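Local coordinates for conjugal transfer protein TRWB (Escherichia coli, PDB 1E9R) that probably acts as a hexameric, P-loop NTPase-type motor that couples DNA to the secretion machinery during bacterial conjugation, at residues D124-Q128 and R155-K159; M169-F173 and L218-T223; E366-Y370 and A383-V387. All blocks are in the same frame, centred on the assembly; numbering follows the deposited sequence.

Overall arrangement
Interactions 1 and 2 are neighbours among the helices at one end of the chain. Their centres are about 16 Å apart. They touch through Leu172, whose CD1 lies 3.5 Å from Thr157 CG2, so helix 141-163 and helix 169-178 join the two contacts. Interaction 3 is remote from both, on the other side of the chain's centre. Its centre is about 67 Å from that of interaction 1 and about 69 Å from that of interaction 2, with nearest atoms about 51 and 53 Å away. It belongs to a small antiparallel sheet. None of the segments includes the probable P-loop, which holds a sulfate. Each contact has at least one residue that reaches another subunit of the hexamer.

Interaction 1: D124-Q128 and R155-K159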
loop_
_atom_site.group_PDB
_atom_site.type_symbol
_atom_site.label_atom_id
_atom_site.label_comp_id
_atom_site.label_asym_id
_atom_site.label_seq_id
_atom_site.Cartn_x
_atom_site.Cartn_y
_atom_site.Cartn_z
ATOM N N ASP B 124 -34.761 4.622 24.379
ATOM C CA ASP B 124 -33.497 5.287 24.641
ATOM C C ASP B 124 -32.401 4.890 23.663
ATOM O O ASP B 124 -31.578 5.714 23.289
ATOM C CB ASP B 124 -33.029 4.998 26.068
ATOM C CG ASP B 124 -31.768 5.770 26.437
ATOM O OD1 ASP B 124 -31.692 6.983 26.116
ATOM O OD2 ASP B 124 -30.858 5.165 27.056
ATOM N N TYR B 125 -32.387 3.634 23.237
ATOM C CA TYR B 125 -31.352 3.192 22.314
ATOM C C TYR B 125 -31.533 3.714 20.886
ATOM O O TYR B 125 -30.669 3.502 20.031
ATOM C CB TYR B 125 -31.255 1.656 22.318
ATOM C CG TYR B 125 -32.327 0.921 21.531
ATOM C CD1 TYR B 125 -32.189 0.700 20.149
ATOM C CD2 TYR B 125 -33.477 0.432 22.169
ATOM C CE1 TYR B 125 -33.178 0.005 19.417
ATOM C CE2 TYR B 125 -34.470 -0.261 21.450
ATOM C CZ TYR B 125 -34.315 -0.472 20.076
ATOM O OH TYR B 125 -35.302 -1.140 19.375
ATOM N N ASP B 126 -32.641 4.408 20.624
ATOM C CA ASP B 126 -32.884 4.945 19.287
ATOM C C ASP B 126 -32.076 6.195 19.003
ATOM O O ASP B 126 -31.935 6.587 17.847
ATOM C CB ASP B 126 -34.360 5.264 19.070
ATOM C CG ASP B 126 -35.205 4.033 18.973
ATOM O OD1 ASP B 126 -34.680 2.998 18.522
ATOM O OD2 ASP B 126 -36.396 4.098 19.333
ATOM N N TRP B 127 -31.551 6.833 20.044
ATOM C CA TRP B 127 -30.766 8.037 19.827
ATOM C C TRP B 127 -29.492 7.732 19.051
ATOM O O TRP B 127 -29.184 8.413 18.068
ATOM C CB TRP B 127 -30.426 8.720 21.150
ATOM C CG TRP B 127 -31.620 9.341 21.826
ATOM C CD1 TRP B 127 -32.240 8.901 22.956
ATOM C CD2 TRP B 127 -32.348 10.501 21.399
ATOM N NE1 TRP B 127 -33.307 9.711 23.261
ATOM C CE2 TRP B 127 -33.395 10.700 22.320
ATOM C CE3 TRP B 127 -32.215 11.390 20.324
ATOM C CZ2 TRP B 127 -34.307 11.752 22.200
ATOM C CZ3 TRP B 127 -33.123 12.437 20.207
ATOM C CH2 TRP B 127 -34.155 12.607 21.141
ATOM N N GLN B 128 -28.749 6.712 19.476
ATOM C CA GLN B 128 -27.524 6.349 18.767
ATOM C C GLN B 128 -27.879 5.723 17.417
ATOM O O GLN B 128 -27.230 5.950 16.391
ATOM C CB GLN B 128 -26.682 5.366 19.592
ATOM C CG GLN B 128 -25.503 4.756 18.807
ATOM C CD GLN B 128 -24.555 5.791 18.118
ATOM O OE1 GLN B 128 -24.787 7.015 18.141
ATOM N NE2 GLN B 128 -23.481 5.278 17.499
ATOM N N ARG B 155 -26.373 13.052 19.651
ATOM C CA ARG B 155 -27.317 12.335 20.499
ATOM C C ARG B 155 -27.544 12.926 21.888
ATOM O O ARG B 155 -28.666 12.897 22.397
ATOM C CB ARG B 155 -26.941 10.848 20.587
ATOM C CG ARG B 155 -25.794 10.499 21.500
ATOM C CD ARG B 155 -25.579 8.989 21.522
ATOM N NE ARG B 155 -24.584 8.567 20.546
ATOM C CZ ARG B 155 -23.290 8.436 20.821
ATOM N NH1 ARG B 155 -22.842 8.688 22.043
ATOM N NH2 ARG B 155 -22.441 8.070 19.872
ATOM N N GLU B 156 -26.501 13.481 22.501
ATOM C CA GLU B 156 -26.655 14.085 23.821
ATOM C C GLU B 156 -27.381 15.432 23.745
ATOM O O GLU B 156 -28.248 15.713 24.571
ATOM C CB GLU B 156 -25.296 14.248 24.502
ATOM C CG GLU B 156 -24.689 12.928 24.961
ATOM C CD GLU B 156 -25.664 12.077 25.778
ATOM O OE1 GLU B 156 -26.167 12.555 26.819
ATOM O OE2 GLU B 156 -25.930 10.923 25.382
ATOM N N THR B 157 -27.044 16.257 22.757
ATOM C CA THR B 157 -27.701 17.554 22.605
ATOM C C THR B 157 -29.178 17.348 22.303
ATOM O O THR B 157 -30.038 17.923 22.960
ATOM C CB THR B 157 -27.074 18.380 21.461
ATOM O OG1 THR B 157 -25.695 18.612 21.749
ATOM C CG2 THR B 157 -27.778 19.724 21.313
ATOM N N ALA B 158 -29.464 16.518 21.306
ATOM C CA ALA B 158 -30.835 16.232 20.907
ATOM C C ALA B 158 -31.619 15.597 22.044
ATOM O O ALA B 158 -32.784 15.927 22.249
ATOM C CB ALA B 158 -30.845 15.317 19.692
ATOM N N LYS B 159 -30.986 14.690 22.783
ATOM C CA LYS B 159 -31.650 14.021 23.900
ATOM C C LYS B 159 -32.116 15.025 24.958
ATOM O O LYS B 159 -33.205 14.882 25.514
ATOM C CB LYS B 159 -30.708 13.005 24.545
ATOM C CG LYS B 159 -31.388 12.047 25.501
ATOM C CD LYS B 159 -30.364 11.209 26.275
ATOM C CE LYS B 159 -29.439 10.390 25.353
ATOM N NZ LYS B 159 -28.464 9.538 26.120
#
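Lys159 lies across one face of the Trp127 indole. Its CA sits over the six-membered ring, 3.9 Å from the centroid and 13° off the ring normal, which makes a CH-pi contact. The chain then runs toward the pyrrole part, where Lys159 CG is 3.8 Å from Trp127 NE1 and CE is close to CD1. Trp127 CG stands anti to its own carbonyl carbon (chi1 -70°), and this swings the indole out against helix 141-163. Ala158 CB meets the far end of the ring obliquely, 3.7 Å from Trp127 CZ3. The lysine bends at its third torsion while still beside the indole. Lys159 NZ ends 3.0 Å from Glu156 OE2 in a salt bridge, one turn back on the same helix, which would help to keep the aliphatic chain over the tryptophan. Asp124 OD1 is a looser neighbour, 4.1 Å from Lys159 NZ. It is too far for a salt bridge, but its charge probably still favours the ammonium group here. Without the indole, as with an alanine here, the Lys159 chain would probably lose the flat surface it lies on and a gap would open beside Ala158.

The second grip is polar. Arg155 holds Gln128 OE1 near one edge of its guanidinium, somewhat tilted from the plane: Arg155 NE is 2.9 Å from Gln128 OE1, and NH2 adds a weak bond. NE comes from above the carbonyl plane of Gln128, not along a lone pair. The amide and guanidinium planes are almost perpendicular, 87° apart.

The contact joins helix 126-134 to helix 141-163. Trp127 also touches Ile121 and Ala162. Thr157 and Ala158 also pack on Leu172 of helix 169-178. The Tyr125 hydroxyl bonds to Asp250 of a neighbouring subunit.

Interaction 2: M169-F173 and L218-T223; sequences MRELF and LPEHVT
Val222 is the bump that fills the hollow on helix 169-178 between Met169, Arg170 and Phe173. Its CG2 methyl drops in beside Phe173 CB, at 3.5 Å, and also faces the carbonyl oxygen of Met169. The other methyl, CG1, meets the arginine chain, which crosses the valine at about a right angle, and lies 3.7 Å from Arg170 NE. Met169 returns the fit. Bends at its second and third torsions carry CE into the notch between Leu218 and His221, where it is 3.5 Å from His221 CB and 4.1 Å from Leu218 CD2. Phe173 seals the other end. Its ring points an edge at Leu218, with Phe173 CD1 3.7 Å from Leu218 CB, and Phe173 CE1 reaches the CD corner of Pro219. No hydrogen bond crosses, so shape carries the contact. Leu172 packs on helix 141-163 and only brushes Leu218, and His221 packs on helix 252-269. Phe173 also touches Leu192 of a neighbouring subunit. The two short helical segments run roughly antiparallel, 148° between directions, with axes 9.1 Å apart. The pair is an antiparallel helix packing within the all-alpha domain of TrwB, held by interlocked, mostly apolar side chains.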
loop_
_atom_site.group_PDB
_atom_site.type_symbol
_atom_site.label_atom_id
_atom_site.label_comp_id
_atom_site.label_asym_id
_atom_site.label_seq_id
_atom_site.Cartn_x
_atom_site.Cartn_y
_atom_site.Cartn_z
ATOM N N MET B 169 -34.981 21.295 15.358
ATOM C CA MET B 169 -33.777 21.091 14.569
ATOM C C MET B 169 -32.992 22.386 14.530
ATOM O O MET B 169 -31.766 22.377 14.392
ATOM C CB MET B 169 -34.109 20.653 13.140
ATOM C CG MET B 169 -34.572 19.207 13.022
ATOM S SD MET B 169 -33.463 18.046 13.836
ATOM C CE MET B 169 -32.100 18.062 12.735
ATOM N N ARG B 170 -33.699 23.501 14.661
ATOM C CA ARG B 170 -33.064 24.806 14.643
ATOM C C ARG B 170 -32.278 24.976 15.942
ATOM O O ARG B 170 -31.136 25.432 15.932
ATOM C CB ARG B 170 -34.132 25.888 14.492
ATOM C CG ARG B 170 -33.649 27.179 13.843
ATOM C CD ARG B 170 -34.697 27.728 12.869
ATOM N NE ARG B 170 -34.511 27.219 11.507
ATOM C CZ ARG B 170 -35.388 27.376 10.514
ATOM N NH1 ARG B 170 -36.530 28.026 10.727
ATOM N NH2 ARG B 170 -35.120 26.896 9.302
ATOM N N GLU B 171 -32.886 24.591 17.059
ATOM C CA GLU B 171 -32.226 24.681 18.365
ATOM C C GLU B 171 -31.019 23.743 18.429
ATOM O O GLU B 171 -29.971 24.087 18.989
ATOM C CB GLU B 171 -33.202 24.319 19.492
ATOM C CG GLU B 171 -33.958 25.503 20.086
ATOM C CD GLU B 171 -33.033 26.488 20.791
ATOM O OE1 GLU B 171 -32.379 26.083 21.787
ATOM O OE2 GLU B 171 -32.959 27.663 20.344
ATOM N N LEU B 172 -31.192 22.552 17.859
ATOM C CA LEU B 172 -30.153 21.538 17.807
ATOM C C LEU B 172 -28.981 22.073 16.996
ATOM O O LEU B 172 -27.825 21.946 17.387
ATOM C CB LEU B 172 -30.701 20.272 17.144
ATOM C CG LEU B 172 -29.751 19.085 17.029
ATOM C CD1 LEU B 172 -29.303 18.616 18.408
ATOM C CD2 LEU B 172 -30.466 17.972 16.308
ATOM N N PHE B 173 -29.288 22.684 15.862
ATOM C CA PHE B 173 -28.246 23.228 15.015
ATOM C C PHE B 173 -27.533 24.402 15.680
ATOM O O PHE B 173 -26.327 24.575 15.504
ATOM C CB PHE B 173 -28.842 23.665 13.682
ATOM C CG PHE B 173 -27.826 24.132 12.677
ATOM C CD1 PHE B 173 -27.055 23.219 11.973
ATOM C CD2 PHE B 173 -27.671 25.487 12.403
ATOM C CE1 PHE B 173 -26.148 23.651 11.003
ATOM C CE2 PHE B 173 -26.765 25.932 11.431
ATOM C CZ PHE B 173 -26.006 25.016 10.732
ATOM N N LEU B 218 -26.098 18.477 9.328
ATOM C CA LEU B 218 -27.376 19.049 9.723
ATOM C C LEU B 218 -28.112 20.071 8.864
ATOM O O LEU B 218 -29.342 20.057 8.822
ATOM C CB LEU B 218 -27.250 19.608 11.134
ATOM C CG LEU B 218 -26.970 18.546 12.197
ATOM C CD1 LEU B 218 -26.869 19.188 13.579
ATOM C CD2 LEU B 218 -28.079 17.516 12.169
ATOM N N PRO B 219 -27.391 20.970 8.173
ATOM C CA PRO B 219 -28.057 21.984 7.337
ATOM C C PRO B 219 -29.438 21.645 6.729
ATOM O O PRO B 219 -30.451 22.224 7.130
ATOM C CB PRO B 219 -26.998 22.297 6.286
ATOM C CG PRO B 219 -25.730 22.236 7.107
ATOM C CD PRO B 219 -25.934 20.972 7.939
ATOM N N GLU B 220 -29.484 20.711 5.778
ATOM C CA GLU B 220 -30.745 20.333 5.140
ATOM C C GLU B 220 -31.797 19.776 6.101
ATOM O O GLU B 220 -32.990 19.810 5.814
ATOM C CB GLU B 220 -30.483 19.329 4.026
ATOM C CG GLU B 220 -29.639 19.881 2.894
ATOM C CD GLU B 220 -30.183 21.191 2.331
ATOM O OE1 GLU B 220 -31.414 21.294 2.125
ATOM O OE2 GLU B 220 -29.379 22.114 2.081
ATOM N N HIS B 221 -31.358 19.255 7.236
ATOM C CA HIS B 221 -32.280 18.718 8.228
ATOM C C HIS B 221 -32.985 19.894 8.887
ATOM O O HIS B 221 -34.130 19.787 9.331
ATOM C CB HIS B 221 -31.514 17.945 9.309
ATOM C CG HIS B 221 -30.978 16.624 8.858
ATOM N ND1 HIS B 221 -31.630 15.435 9.098
ATOM C CD2 HIS B 221 -29.848 16.302 8.182
ATOM C CE1 HIS B 221 -30.926 14.436 8.594
ATOM N NE2 HIS B 221 -29.841 14.935 8.033
ATOM N N VAL B 222 -32.275 21.014 8.955
ATOM C CA VAL B 222 -32.797 22.212 9.587
ATOM C C VAL B 222 -33.830 22.884 8.702
ATOM O O VAL B 222 -34.898 23.272 9.168
ATOM C CB VAL B 222 -31.660 23.230 9.896
ATOM C CG1 VAL B 222 -32.243 24.465 10.563
ATOM C CG2 VAL B 222 -30.606 22.599 10.799
ATOM N N THR B 223 -33.501 23.010 7.422
ATOM C CA THR B 223 -34.379 23.647 6.455
ATOM C C THR B 223 -35.532 22.750 6.004
ATOM O O THR B 223 -36.451 23.206 5.325
ATOM C CB THR B 223 -33.577 24.094 5.226
ATOM O OG1 THR B 223 -33.057 22.946 4.543
ATOM C CG2 THR B 223 -32.422 24.991 5.660
#

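Interaction 3: E366-Y370 and A383-V387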
loop_
_atom_site.group_PDB
_atom_site.type_symbol
_atom_site.label_atom_id
_atom_site.label_comp_id
_atom_site.label_asym_id
_atom_site.label_seq_id
_atom_site.Cartn_x
_atom_site.Cartn_y
_atom_site.Cartn_z
ATOM N N GLU B 366 -16.746 -29.496 -23.837
ATOM C CA GLU B 366 -16.060 -30.419 -24.756
ATOM C C GLU B 366 -16.470 -30.052 -26.176
ATOM O O GLU B 366 -17.660 -29.882 -26.456
ATOM C CB GLU B 366 -16.438 -31.877 -24.484
ATOM C CG GLU B 366 -16.067 -32.354 -23.101
ATOM C CD GLU B 366 -16.291 -33.839 -22.906
ATOM O OE1 GLU B 366 -17.342 -34.351 -23.350
ATOM O OE2 GLU B 366 -15.421 -34.493 -22.291
ATOM N N ARG B 367 -15.487 -29.934 -27.067
ATOM C CA ARG B 367 -15.742 -29.564 -28.459
ATOM C C ARG B 367 -15.091 -30.477 -29.497
ATOM O O ARG B 367 -14.047 -31.074 -29.247
ATOM C CB ARG B 367 -15.261 -28.138 -28.706
ATOM C CG ARG B 367 -16.362 -27.156 -28.983
ATOM C CD ARG B 367 -15.785 -25.910 -29.590
ATOM N NE ARG B 367 -14.923 -25.203 -28.653
ATOM C CZ ARG B 367 -15.356 -24.366 -27.713
ATOM N NH1 ARG B 367 -16.653 -24.115 -27.567
ATOM N NH2 ARG B 367 -14.479 -23.771 -26.917
ATOM N N ASP B 368 -15.712 -30.567 -30.670
ATOM C CA ASP B 368 -15.177 -31.378 -31.756
ATOM C C ASP B 368 -14.045 -30.592 -32.379
ATOM O O ASP B 368 -14.232 -29.443 -32.770
ATOM C CB ASP B 368 -16.253 -31.648 -32.809
ATOM C CG ASP B 368 -17.196 -32.775 -32.406
ATOM O OD1 ASP B 368 -16.878 -33.499 -31.437
ATOM O OD2 ASP B 368 -18.251 -32.944 -33.063
ATOM N N ARG B 369 -12.875 -31.209 -32.479
ATOM C CA ARG B 369 -11.715 -30.530 -33.048
ATOM C C ARG B 369 -11.776 -30.252 -34.561
ATOM O O ARG B 369 -11.086 -29.351 -35.053
ATOM C CB ARG B 369 -10.445 -31.317 -32.711
ATOM C CG ARG B 369 -10.215 -31.477 -31.223
ATOM C CD ARG B 369 -8.805 -31.959 -30.934
ATOM N NE ARG B 369 -8.506 -31.957 -29.501
ATOM C CZ ARG B 369 -7.287 -32.118 -28.984
ATOM N NH1 ARG B 369 -6.238 -32.290 -29.782
ATOM N NH2 ARG B 369 -7.114 -32.103 -27.665
ATOM N N TYR B 370 -12.600 -31.002 -35.296
ATOM C CA TYR B 370 -12.712 -30.813 -36.746
ATOM C C TYR B 370 -14.036 -30.173 -37.177
ATOM O O TYR B 370 -15.008 -30.231 -36.388
ATOM C CB TYR B 370 -12.541 -32.155 -37.465
ATOM C CG TYR B 370 -11.299 -32.896 -37.045
ATOM C CD1 TYR B 370 -11.175 -33.398 -35.747
ATOM C CD2 TYR B 370 -10.226 -33.055 -37.922
ATOM C CE1 TYR B 370 -10.019 -34.034 -35.327
ATOM C CE2 TYR B 370 -9.060 -33.692 -37.514
ATOM C CZ TYR B 370 -8.964 -34.176 -36.211
ATOM O OH TYR B 370 -7.812 -34.786 -35.780
ATOM N N ALA B 383 -10.982 -37.372 -30.480
ATOM C CA ALA B 383 -10.820 -36.079 -31.207
ATOM C C ALA B 383 -11.597 -34.963 -30.504
ATOM O O ALA B 383 -11.964 -33.954 -31.123
ATOM C CB ALA B 383 -11.300 -36.227 -32.650
ATOM N N LEU B 384 -11.855 -35.151 -29.210
ATOM C CA LEU B 384 -12.577 -34.151 -28.429
ATOM C C LEU B 384 -11.624 -33.345 -27.561
ATOM O O LEU B 384 -10.635 -33.875 -27.052
ATOM C CB LEU B 384 -13.637 -34.809 -27.535
ATOM C CG LEU B 384 -15.011 -35.141 -28.129
ATOM C CD1 LEU B 384 -15.915 -35.667 -27.025
ATOM C CD2 LEU B 384 -15.632 -33.902 -28.752
ATOM N N GLU B 385 -11.934 -32.063 -27.391
ATOM C CA GLU B 385 -11.113 -31.167 -26.588
ATOM C C GLU B 385 -11.888 -30.583 -25.410
ATOM O O GLU B 385 -13.019 -30.134 -25.569
ATOM C CB GLU B 385 -10.591 -30.024 -27.455
ATOM C CG GLU B 385 -11.680 -29.144 -28.053
ATOM C CD GLU B 385 -11.125 -27.861 -28.661
ATOM O OE1 GLU B 385 -9.892 -27.666 -28.611
ATOM O OE2 GLU B 385 -11.917 -27.043 -29.185
ATOM N N ARG B 386 -11.270 -30.597 -24.232
ATOM C CA ARG B 386 -11.885 -30.046 -23.028
ATOM C C ARG B 386 -11.322 -28.642 -22.857
ATOM O O ARG B 386 -10.113 -28.454 -22.797
ATOM C CB ARG B 386 -11.550 -30.916 -21.822
ATOM C CG ARG B 386 -11.960 -30.334 -20.493
ATOM C CD ARG B 386 -11.774 -31.373 -19.407
ATOM N NE ARG B 386 -10.558 -32.172 -19.599
ATOM C CZ ARG B 386 -9.313 -31.706 -19.495
ATOM N NH1 ARG B 386 -9.091 -30.429 -19.188
ATOM N NH2 ARG B 386 -8.284 -32.521 -19.691
ATOM N N VAL B 387 -12.205 -27.653 -22.777
ATOM C CA VAL B 387 -11.777 -26.267 -22.679
ATOM C C VAL B 387 -12.527 -25.444 -21.646
ATOM O O VAL B 387 -13.735 -25.594 -21.475
ATOM C CB VAL B 387 -11.932 -25.572 -24.065
ATOM C CG1 VAL B 387 -11.689 -24.085 -23.956
ATOM C CG2 VAL B 387 -10.956 -26.174 -25.053
#
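Arg369 leans over the start of the opposite strand, and almost every atom of its side chain meets something there. Arg369 CB begins 3.4 Å from Ala383 O. CG is closer still, 3.0 Å from the same oxygen of Ala383, a tight approach. CD passes the carbonyl group of Ala383. The chain is extended from CG to NE (chi2 -166°), which carries the guanidinium on along the strand to the next residues. There Arg369 NE lies 3.5 Å from Glu385 CB, with Leu384 O also nearby but not hydrogen-bonded. NH2 comes to rest near the same two groups. NE is buried by the contact without a polar partner. Glu385 OE1 is too far and too much out of the guanidinium plane for more than a general charge attraction.

Arg367 and Glu385 are a hydrogen-bonded antiparallel pair: Arg367 N to Glu385 O is 2.9 Å, and Glu385 N to Arg367 O is 3.0 Å. Arg369 N then bonds to Ala383 O at 3.2 Å, nearly along the C=O axis. Beyond it, Tyr370 CE1 touches the Ala383 methyl, CB, at 3.7 Å.

Arg367 and Glu385 also meet by their side chains, on the same face of the sheet. Arg367 NE and Glu385 OE2 form a long salt bridge of 3.6 Å, the guanidinium and carboxylate planes standing 77° apart. The stronger partner of Arg367 is Glu389, which takes NH2.

The strands are the two arms of a beta hairpin whose connecting residues are not modelled. The backbone bonds fix the pairing of the arms. Arg367 is matched by Glu385 and Glu389 inside the hairpin. Arg386 makes a salt bridge to Glu385 of a neighbouring subunit, which probably offsets its closeness to Arg367 of that subunit.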